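Long-range contacts in glycosyl hydrolase, family 31/fibronectin type III domain protein (Clostridium perfringens, PDB 4LKS), which binds galactose as a calcium-containing family 32 carbohydrate-binding module and thereby probably directs its family 31 glycoside hydrolase to galactose-containing glycans: residues A[93-98]-A[141-146]; A[108-113]-A[130-135]. One frame throughout, in Å; residues are numbered along the deposited sequence.

Contact 1: A[93-98]-A[141-146]; sequences TEYKIE and LRFTAL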
ATOM      1  N   THR A  93       2.150  -3.090   9.199  1.00 11.03           N
ATOM      2  CA  THR A  93       1.210  -3.647  10.178  1.00 10.12           C
ATOM      3  C   THR A  93       0.157  -2.648  10.665  1.00 10.05           C
ATOM      4  O   THR A  93      -0.868  -3.049  11.210  1.00 11.28           O
ATOM      5  CB  THR A  93       1.934  -4.282  11.398  1.00 12.13           C
ATOM      6  OG1 THR A  93       2.432  -3.246  12.254  1.00 14.81           O
ATOM      7  CG2 THR A  93       3.089  -5.163  10.942  1.00 11.56           C
ATOM      8  N   GLU A  94       0.420  -1.355  10.489  1.00  8.85           N
ATOM      9  CA  GLU A  94      -0.564  -0.313  10.779  1.00  9.26           C
ATOM     10  C   GLU A  94      -0.487   0.711   9.653  1.00  9.06           C
ATOM     11  O   GLU A  94       0.610   1.116   9.236  1.00  9.38           O
ATOM     12  CB  GLU A  94      -0.321   0.368  12.144  1.00 10.81           C
ATOM     13  CG  GLU A  94      -1.520   1.212  12.606  1.00 10.13           C
ATOM     14  CD  GLU A  94      -1.232   2.133  13.788  1.00 17.89           C
ATOM     15  OE1 GLU A  94      -0.061   2.299  14.176  1.00 24.06           O
ATOM     16  OE2 GLU A  94      -2.204   2.721  14.310  1.00 26.11           O
ATOM     17  N   TYR A  95      -1.646   1.123   9.145  1.00  8.64           N
ATOM     18  CA  TYR A  95      -1.709   1.986   7.969  1.00  9.58           C
ATOM     19  C   TYR A  95      -2.770   3.078   8.121  1.00  9.91           C
ATOM     20  O   TYR A  95      -3.663   3.012   8.991  1.00  9.75           O
ATOM     21  CB  TYR A  95      -2.010   1.152   6.703  1.00  8.57           C
ATOM     22  CG  TYR A  95      -3.356   0.468   6.820  1.00  8.02           C
ATOM     23  CD1 TYR A  95      -4.529   1.144   6.490  1.00  7.84           C
ATOM     24  CD2 TYR A  95      -3.465  -0.821   7.317  1.00  8.18           C
ATOM     25  CE1 TYR A  95      -5.774   0.553   6.649  1.00  9.02           C
ATOM     26  CE2 TYR A  95      -4.717  -1.430   7.477  1.00  8.85           C
ATOM     27  CZ  TYR A  95      -5.863  -0.728   7.135  1.00 10.39           C
ATOM     28  OH  TYR A  95      -7.114  -1.289   7.293  1.00 11.29           O
ATOM     29  N   LYS A  96      -2.672   4.060   7.236  1.00  8.67           N
ATOM     30  CA  LYS A  96      -3.704   5.069   7.057  1.00  9.64           C
ATOM     31  C   LYS A  96      -3.976   5.190   5.564  1.00  8.83           C
ATOM     32  O   LYS A  96      -3.062   5.045   4.732  1.00  8.88           O
ATOM     33  CB  LYS A  96      -3.268   6.422   7.645  1.00 11.01           C
ATOM     34  CG  LYS A  96      -4.286   7.547   7.429  1.00 12.53           C
ATOM     35  CD  LYS A  96      -3.922   8.800   8.216  1.00 14.27           C
ATOM     36  CE  LYS A  96      -2.687   9.478   7.667  1.00 16.33           C
ATOM     37  NZ  LYS A  96      -2.471  10.778   8.392  1.00 16.94           N
ATOM     38  N   ILE A  97      -5.248   5.413   5.237  1.00  8.84           N
ATOM     39  CA  ILE A  97      -5.656   5.654   3.861  0.62  7.96           C
ATOM     40  C   ILE A  97      -6.299   7.028   3.759  1.00  8.37           C
ATOM     41  O   ILE A  97      -7.194   7.375   4.541  1.00  9.36           O
ATOM     42  CB  ILE A  97      -6.659   4.599   3.377  0.62  7.58           C
ATOM     43  CG1 ILE A  97      -5.975   3.238   3.274  0.62 11.20           C
ATOM     44  CG2 ILE A  97      -7.235   4.999   2.014  0.62  9.08           C
ATOM     45  CD1 ILE A  97      -6.922   2.092   3.088  0.62  8.91           C
ATOM     46  N   GLU A  98      -5.830   7.816   2.793  1.00  8.07           N
ATOM     47  CA  GLU A  98      -6.435   9.111   2.477  1.00  9.33           C
ATOM     48  C   GLU A  98      -6.731   9.112   0.988  1.00  8.08           C
ATOM     49  O   GLU A  98      -6.021   8.473   0.223  1.00  9.25           O
ATOM     50  CB  GLU A  98      -5.457  10.248   2.758  1.00  9.56           C
ATOM     51  CG  GLU A  98      -5.112  10.455   4.204  1.00  8.51           C
ATOM     52  CD  GLU A  98      -3.871  11.310   4.335  1.00 11.83           C
ATOM     53  OE1 GLU A  98      -2.752  10.769   4.167  1.00 11.91           O
ATOM     54  OE2 GLU A  98      -4.008  12.530   4.541  1.00 12.86           O
ATOM     55  N   LEU A 141      -4.911   8.132  -4.122  1.00  7.77           N
ATOM     56  CA  LEU A 141      -4.965   7.484  -2.825  1.00  7.39           C
ATOM     57  C   LEU A 141      -3.575   7.524  -2.218  1.00  8.45           C
ATOM     58  O   LEU A 141      -2.612   7.100  -2.844  1.00  7.97           O
ATOM     59  CB  LEU A 141      -5.472   6.032  -2.958  1.00 10.21           C
ATOM     60  CG  LEU A 141      -5.665   5.265  -1.638  1.00  8.05           C
ATOM     61  CD1 LEU A 141      -6.878   4.312  -1.683  1.00  8.23           C
ATOM     62  CD2 LEU A 141      -4.394   4.508  -1.235  1.00  9.45           C
ATOM     63  N   ARG A 142      -3.486   8.042  -1.001  1.00  8.41           N
ATOM     64  CA  ARG A 142      -2.243   8.055  -0.247  1.00  8.44           C
ATOM     65  C   ARG A 142      -2.297   6.992   0.847  1.00  7.94           C
ATOM     66  O   ARG A 142      -3.169   7.004   1.723  1.00  8.01           O
ATOM     67  CB  ARG A 142      -1.979   9.444   0.337  1.00  9.81           C
ATOM     68  CG  ARG A 142      -0.654   9.544   1.095  1.00  8.36           C
ATOM     69  CD  ARG A 142      -0.172  10.981   1.235  1.00  8.87           C
ATOM     70  NE  ARG A 142      -1.047  11.793   2.086  1.00  9.44           N
ATOM     71  CZ  ARG A 142      -1.018  13.125   2.124  1.00 10.14           C
ATOM     72  NH1 ARG A 142      -0.170  13.796   1.355  1.00 11.90           N
ATOM     73  NH2 ARG A 142      -1.839  13.787   2.931  1.00  9.20           N
ATOM     74  N   PHE A 143      -1.349   6.063   0.761  1.00  8.96           N
ATOM     75  CA  PHE A 143      -1.242   4.936   1.682  1.00  9.48           C
ATOM     76  C   PHE A 143      -0.041   5.180   2.587  1.00  8.23           C
ATOM     77  O   PHE A 143       1.091   5.285   2.106  1.00  9.21           O
ATOM     78  CB  PHE A 143      -1.073   3.639   0.881  1.00  9.23           C
ATOM     79  CG  PHE A 143      -0.957   2.393   1.729  1.00  6.91           C
ATOM     80  CD1 PHE A 143      -2.086   1.767   2.233  1.00 10.17           C
ATOM     81  CD2 PHE A 143       0.285   1.843   2.012  1.00 11.90           C
ATOM     82  CE1 PHE A 143      -1.976   0.611   3.018  1.00 11.60           C
ATOM     83  CE2 PHE A 143       0.396   0.692   2.786  1.00 13.13           C
ATOM     84  CZ  PHE A 143      -0.733   0.075   3.280  1.00 11.98           C
ATOM     85  N   THR A 144      -0.291   5.296   3.890  1.00  9.40           N
ATOM     86  CA  THR A 144       0.746   5.633   4.861  1.00  8.37           C
ATOM     87  C   THR A 144       1.022   4.451   5.757  1.00  8.12           C
ATOM     88  O   THR A 144       0.102   3.857   6.292  1.00  8.80           O
ATOM     89  CB  THR A 144       0.307   6.815   5.731  1.00  9.54           C
ATOM     90  OG1 THR A 144       0.069   7.946   4.889  1.00 11.20           O
ATOM     91  CG2 THR A 144       1.391   7.158   6.758  1.00 12.90           C
ATOM     92  N   ALA A 145       2.302   4.113   5.899  1.00  8.21           N
ATOM     93  CA  ALA A 145       2.742   3.062   6.799  1.00  8.87           C
ATOM     94  C   ALA A 145       3.072   3.693   8.146  1.00 12.09           C
ATOM     95  O   ALA A 145       3.958   4.544   8.229  1.00 11.65           O
ATOM     96  CB  ALA A 145       3.961   2.363   6.230  1.00  9.61           C
ATOM     97  N   LEU A 146       2.372   3.256   9.189  1.00 10.08           N
ATOM     98  CA  LEU A 146       2.514   3.822  10.535  1.00 11.51           C
ATOM     99  C   LEU A 146       3.351   2.919  11.436  1.00 12.61           C
ATOM    100  O   LEU A 146       4.057   3.399  12.331  1.00 15.57           O
ATOM    101  CB  LEU A 146       1.132   4.034  11.169  1.00 10.87           C
ATOM    102  CG  LEU A 146       0.190   4.971  10.414  1.00 13.32           C
ATOM    103  CD1 LEU A 146      -1.211   4.921  11.030  1.00 18.89           C
ATOM    104  CD2 LEU A 146       0.722   6.393  10.405  1.00 14.82           C
TER
HETATM  105  O   HOH W   1      -2.457   8.074   4.258  1.00 10.10           O
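Glu98 and Arg142 meet because Glu98 sends CG beside its own backbone N (chi1 -67°), whereas Arg142 starts with CG opposite its N (chi1 -178°) and bends at CG-CD, so the two chains run side by side on one face of an antiparallel pair in the five-stranded sheet of this beta-sandwich. The guanidinium grips side-on: NE binds Glu98 OE1 at 2.9 Å from above the carboxylate plane, and NH2 reaches Glu98 OE2 at 3.0 Å on its syn side but tilted out of that plane. Opposite charges suit this partly exposed face, where Arg142 also makes a cation-pi contact with Trp106. A water bound to Glu98 OE1, Arg142 O and Thr144 OG1 extends the polar network. Backbone bonds pair Lys96 with Thr144 in both directions and Glu98 with Arg142 likewise. The other face is apolar, as befits the sandwich interior: Phe143 CE1 lies 3.7 Å from Tyr95 CB, and Ile97 CG2 meets Leu141 CD1 at 3.8 Å. Near the corners of both strands, the extended side chain of Glu94, from CG to its carboxylate, crosses Leu146. There the Leu146 N-H binds Glu94 O at 2.8 Å, the donor tilted 33° from the carbonyl plane.

Contact 2: A[108-113]-A[130-135]; sequences EVRTGN and PIRFNT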
ATOM      1  N   GLU A 108      -9.491  11.887   5.000  1.00 11.06           N
ATOM      2  CA  GLU A 108      -9.040  10.720   5.745  1.00  9.44           C
ATOM      3  C   GLU A 108     -10.130   9.669   5.670  1.00 10.67           C
ATOM      4  O   GLU A 108     -11.262   9.879   6.121  1.00 14.12           O
ATOM      5  CB  GLU A 108      -8.727  11.056   7.208  1.00 11.79           C
ATOM      6  CG  GLU A 108      -8.079   9.881   7.929  1.00 16.17           C
ATOM      7  CD  GLU A 108      -7.577  10.219   9.317  1.00 29.05           C
ATOM      8  OE1 GLU A 108      -6.963  11.290   9.492  1.00 23.45           O
ATOM      9  OE2 GLU A 108      -7.783   9.398  10.232  1.00 32.90           O
ATOM     10  N   VAL A 109      -9.784   8.530   5.087  1.00  9.83           N
ATOM     11  CA  VAL A 109     -10.764   7.476   4.865  1.00 10.50           C
ATOM     12  C   VAL A 109     -10.819   6.512   6.058  1.00 10.18           C
ATOM     13  O   VAL A 109     -11.896   6.249   6.605  1.00 11.51           O
ATOM     14  CB  VAL A 109     -10.458   6.723   3.560  1.00 11.03           C
ATOM     15  CG1 VAL A 109     -11.383   5.547   3.407  1.00 11.42           C
ATOM     16  CG2 VAL A 109     -10.577   7.670   2.353  1.00 11.87           C
ATOM     17  N   ARG A 110      -9.658   6.002   6.471  1.00  9.67           N
ATOM     18  CA  ARG A 110      -9.598   5.082   7.598  1.00  9.82           C
ATOM     19  C   ARG A 110      -8.165   4.819   8.019  1.00  9.78           C
ATOM     20  O   ARG A 110      -7.208   5.132   7.297  1.00 11.45           O
ATOM     21  CB  ARG A 110     -10.266   3.739   7.274  1.00 11.10           C
ATOM     22  CG  ARG A 110      -9.466   2.860   6.316  1.00  9.44           C
ATOM     23  CD  ARG A 110     -10.028   1.444   6.287  1.00 11.63           C
ATOM     24  NE  ARG A 110      -9.765   0.784   7.561  1.00 12.09           N
ATOM     25  CZ  ARG A 110     -10.271  -0.384   7.931  1.00 17.56           C
ATOM     26  NH1 ARG A 110     -11.097  -1.047   7.134  1.00 18.91           N
ATOM     27  NH2 ARG A 110      -9.949  -0.886   9.117  1.00 15.06           N
ATOM     28  N   THR A 111      -8.024   4.263   9.214  1.00 11.61           N
ATOM     29  CA  THR A 111      -6.778   3.632   9.618  1.00 11.02           C
ATOM     30  C   THR A 111      -7.068   2.164   9.907  1.00 10.34           C
ATOM     31  O   THR A 111      -8.226   1.726   9.887  1.00 12.79           O
ATOM     32  CB  THR A 111      -6.168   4.302  10.846  1.00 12.27           C
ATOM     33  OG1 THR A 111      -7.083   4.192  11.939  1.00 17.03           O
ATOM     34  CG2 THR A 111      -5.914   5.773  10.575  1.00 16.50           C
ATOM     35  N   GLY A 112      -6.024   1.383  10.162  1.00  9.31           N
ATOM     36  CA  GLY A 112      -6.243   0.008  10.544  1.00  9.25           C
ATOM     37  C   GLY A 112      -4.947  -0.738  10.763  1.00  8.79           C
ATOM     38  O   GLY A 112      -3.859  -0.175  10.640  1.00 10.17           O
ATOM     39  N   ASN A 113      -5.084  -2.017  11.086  1.00  9.07           N
ATOM     40  CA  ASN A 113      -3.939  -2.863  11.346  1.00 11.39           C
ATOM     41  C   ASN A 113      -4.052  -4.147  10.558  1.00 10.37           C
ATOM     42  O   ASN A 113      -5.154  -4.565  10.186  1.00 12.75           O
ATOM     43  CB  ASN A 113      -3.832  -3.178  12.840  1.00 11.89           C
ATOM     44  CG  ASN A 113      -3.444  -1.966  13.660  1.00 11.26           C
ATOM     45  OD1 ASN A 113      -2.260  -1.728  13.937  1.00 13.29           O
ATOM     46  ND2 ASN A 113      -4.436  -1.181  14.046  1.00 12.40           N
ATOM     47  N   PRO A 130      -6.815  -7.772   2.293  1.00  8.46           N
ATOM     48  CA  PRO A 130      -7.846  -6.808   1.898  1.00  8.56           C
ATOM     49  C   PRO A 130      -8.128  -5.753   2.959  1.00  9.95           C
ATOM     50  O   PRO A 130      -8.113  -6.027   4.161  1.00 11.35           O
ATOM     51  CB  PRO A 130      -9.089  -7.681   1.675  1.00  9.58           C
ATOM     52  CG  PRO A 130      -8.839  -8.897   2.498  1.00 19.47           C
ATOM     53  CD  PRO A 130      -7.361  -9.131   2.453  1.00 11.22           C
ATOM     54  N   ILE A 131      -8.370  -4.543   2.484  1.00  8.93           N
ATOM     55  CA  ILE A 131      -8.715  -3.386   3.309  1.00  9.25           C
ATOM     56  C   ILE A 131      -9.942  -2.726   2.692  1.00  8.92           C
ATOM     57  O   ILE A 131      -9.852  -2.140   1.610  1.00  9.13           O
ATOM     58  CB  ILE A 131      -7.542  -2.373   3.352  1.00  6.78           C
ATOM     59  CG1 ILE A 131      -6.292  -3.015   3.975  1.00  8.62           C
ATOM     60  CG2 ILE A 131      -7.952  -1.114   4.120  1.00 10.07           C
ATOM     61  CD1 ILE A 131      -5.033  -2.194   3.810  1.00  9.19           C
ATOM     62  N   ARG A 132     -11.089  -2.831   3.366  1.00  9.92           N
ATOM     63  CA  ARG A 132     -12.321  -2.244   2.848  1.00  9.04           C
ATOM     64  C   ARG A 132     -12.574  -0.879   3.461  1.00  9.48           C
ATOM     65  O   ARG A 132     -12.096  -0.562   4.552  1.00 10.85           O
ATOM     66  CB  ARG A 132     -13.524  -3.168   3.089  1.00 13.63           C
ATOM     67  CG  ARG A 132     -13.931  -3.299   4.544  1.00 19.58           C
ATOM     68  CD  ARG A 132     -14.995  -4.380   4.743  1.00 24.54           C
ATOM     69  NE  ARG A 132     -16.310  -3.981   4.244  1.00 24.33           N
ATOM     70  CZ  ARG A 132     -17.249  -3.399   4.988  1.00 26.34           C
ATOM     71  NH1 ARG A 132     -17.021  -3.145   6.272  1.00 21.28           N
ATOM     72  NH2 ARG A 132     -18.421  -3.076   4.451  1.00 25.72           N
ATOM     73  N   PHE A 133     -13.330  -0.064   2.739  1.00  9.61           N
ATOM     74  CA  PHE A 133     -13.749   1.229   3.259  1.00  9.89           C
ATOM     75  C   PHE A 133     -15.004   1.712   2.545  1.00  8.96           C
ATOM     76  O   PHE A 133     -15.331   1.239   1.446  1.00 10.75           O
ATOM     77  CB  PHE A 133     -12.606   2.254   3.167  1.00 10.34           C
ATOM     78  CG  PHE A 133     -11.897   2.272   1.839  1.00  9.09           C
ATOM     79  CD1 PHE A 133     -12.380   3.044   0.790  1.00  8.57           C
ATOM     80  CD2 PHE A 133     -10.731   1.542   1.648  1.00  8.36           C
ATOM     81  CE1 PHE A 133     -11.719   3.080  -0.436  1.00  8.22           C
ATOM     82  CE2 PHE A 133     -10.066   1.561   0.427  1.00  9.70           C
ATOM     83  CZ  PHE A 133     -10.561   2.334  -0.620  1.00  9.15           C
ATOM     84  N   ASN A 134     -15.720   2.629   3.184  1.00 11.65           N
ATOM     85  CA  ASN A 134     -16.948   3.151   2.611  1.00 10.08           C
ATOM     86  C   ASN A 134     -16.652   3.835   1.295  1.00  9.15           C
ATOM     87  O   ASN A 134     -15.690   4.598   1.181  1.00 10.19           O
ATOM     88  CB  ASN A 134     -17.657   4.087   3.585  1.00 11.43           C
ATOM     89  CG  ASN A 134     -18.280   3.338   4.744  1.00 15.09           C
ATOM     90  OD1 ASN A 134     -18.277   2.104   4.770  1.00 15.74           O
ATOM     91  ND2 ASN A 134     -18.822   4.077   5.708  1.00 16.95           N
ATOM     92  N   THR A 135     -17.486   3.546   0.304  1.00  9.11           N
ATOM     93  CA  THR A 135     -17.248   3.986  -1.067  1.00  8.82           C
ATOM     94  C   THR A 135     -16.967   5.478  -1.172  1.00  8.67           C
ATOM     95  O   THR A 135     -17.760   6.311  -0.700  1.00 11.41           O
ATOM     96  CB  THR A 135     -18.438   3.642  -1.973  1.00 11.47           C
ATOM     97  OG1 THR A 135     -18.758   2.256  -1.806  1.00 14.12           O
ATOM     98  CG2 THR A 135     -18.089   3.914  -3.437  1.00 11.11           C
TER
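The guanidinium of Arg110 has backbone carbonyl oxygens at its edges, Arg132 O and Thr111 O, while Ile131 CG2 approaches it obliquely; the Phe133 ring likewise meets Val109 CG1 at a slant. These groups bridge the two sheets of the beta-sandwich, joining edge strand 107-113 of one to edge strand 129-138 of the other. The strands run roughly antiparallel (153°), their axes 7.4 Å apart at closest, and side chains span the gap. Arginine suits this seam: its aliphatic part packs, CD lying 3.9 Å from Ile131 CG2, while its flat head serves polar backbone. With CG between backbone N and carbonyl carbon (chi1 73°) and a bend at chi3, the head comes back beside Thr111 O. NE and NH2 hold that oxygen from the same face of its carbonyl plane, and NH1 crosses to the other sheet. Val109 and Arg110 both face Ile97 in a classic beta bulge, which lets two consecutive residues turn toward the opposing strand. Compact Val109 presses CG1 against Phe133 CB at 3.5 Å, and the buried Phe133 side chain also touches Leu76. The crossing bond, from Arg110 NH1 to Arg132 O, is 2.8 Å long, with Arg132 O in the guanidinium plane.

How the contacts relate
After strands that go into both sheets, the chain forms strand 95-100, then turns back into its sheet neighbour 107-113. It next crosses to the other sheet as strand 129-138, where 130-135 meets 108-113 and contact 2 closes the inner loop. Strand 140-148 follows, returning to the first sheet, and its pairing with 95-100 closes the outer loop, so contact 2 nests inside contact 1. Contact 1 builds one sheet from within, whereas contact 2 fastens that sheet's edge to its partner. Strand 95-100 joins them: Ile97 N lies 2.9 Å from Arg110 O, probably hydrogen-bonded, and Tyr95 OH packs 3.3 Å from Ile131 CG2.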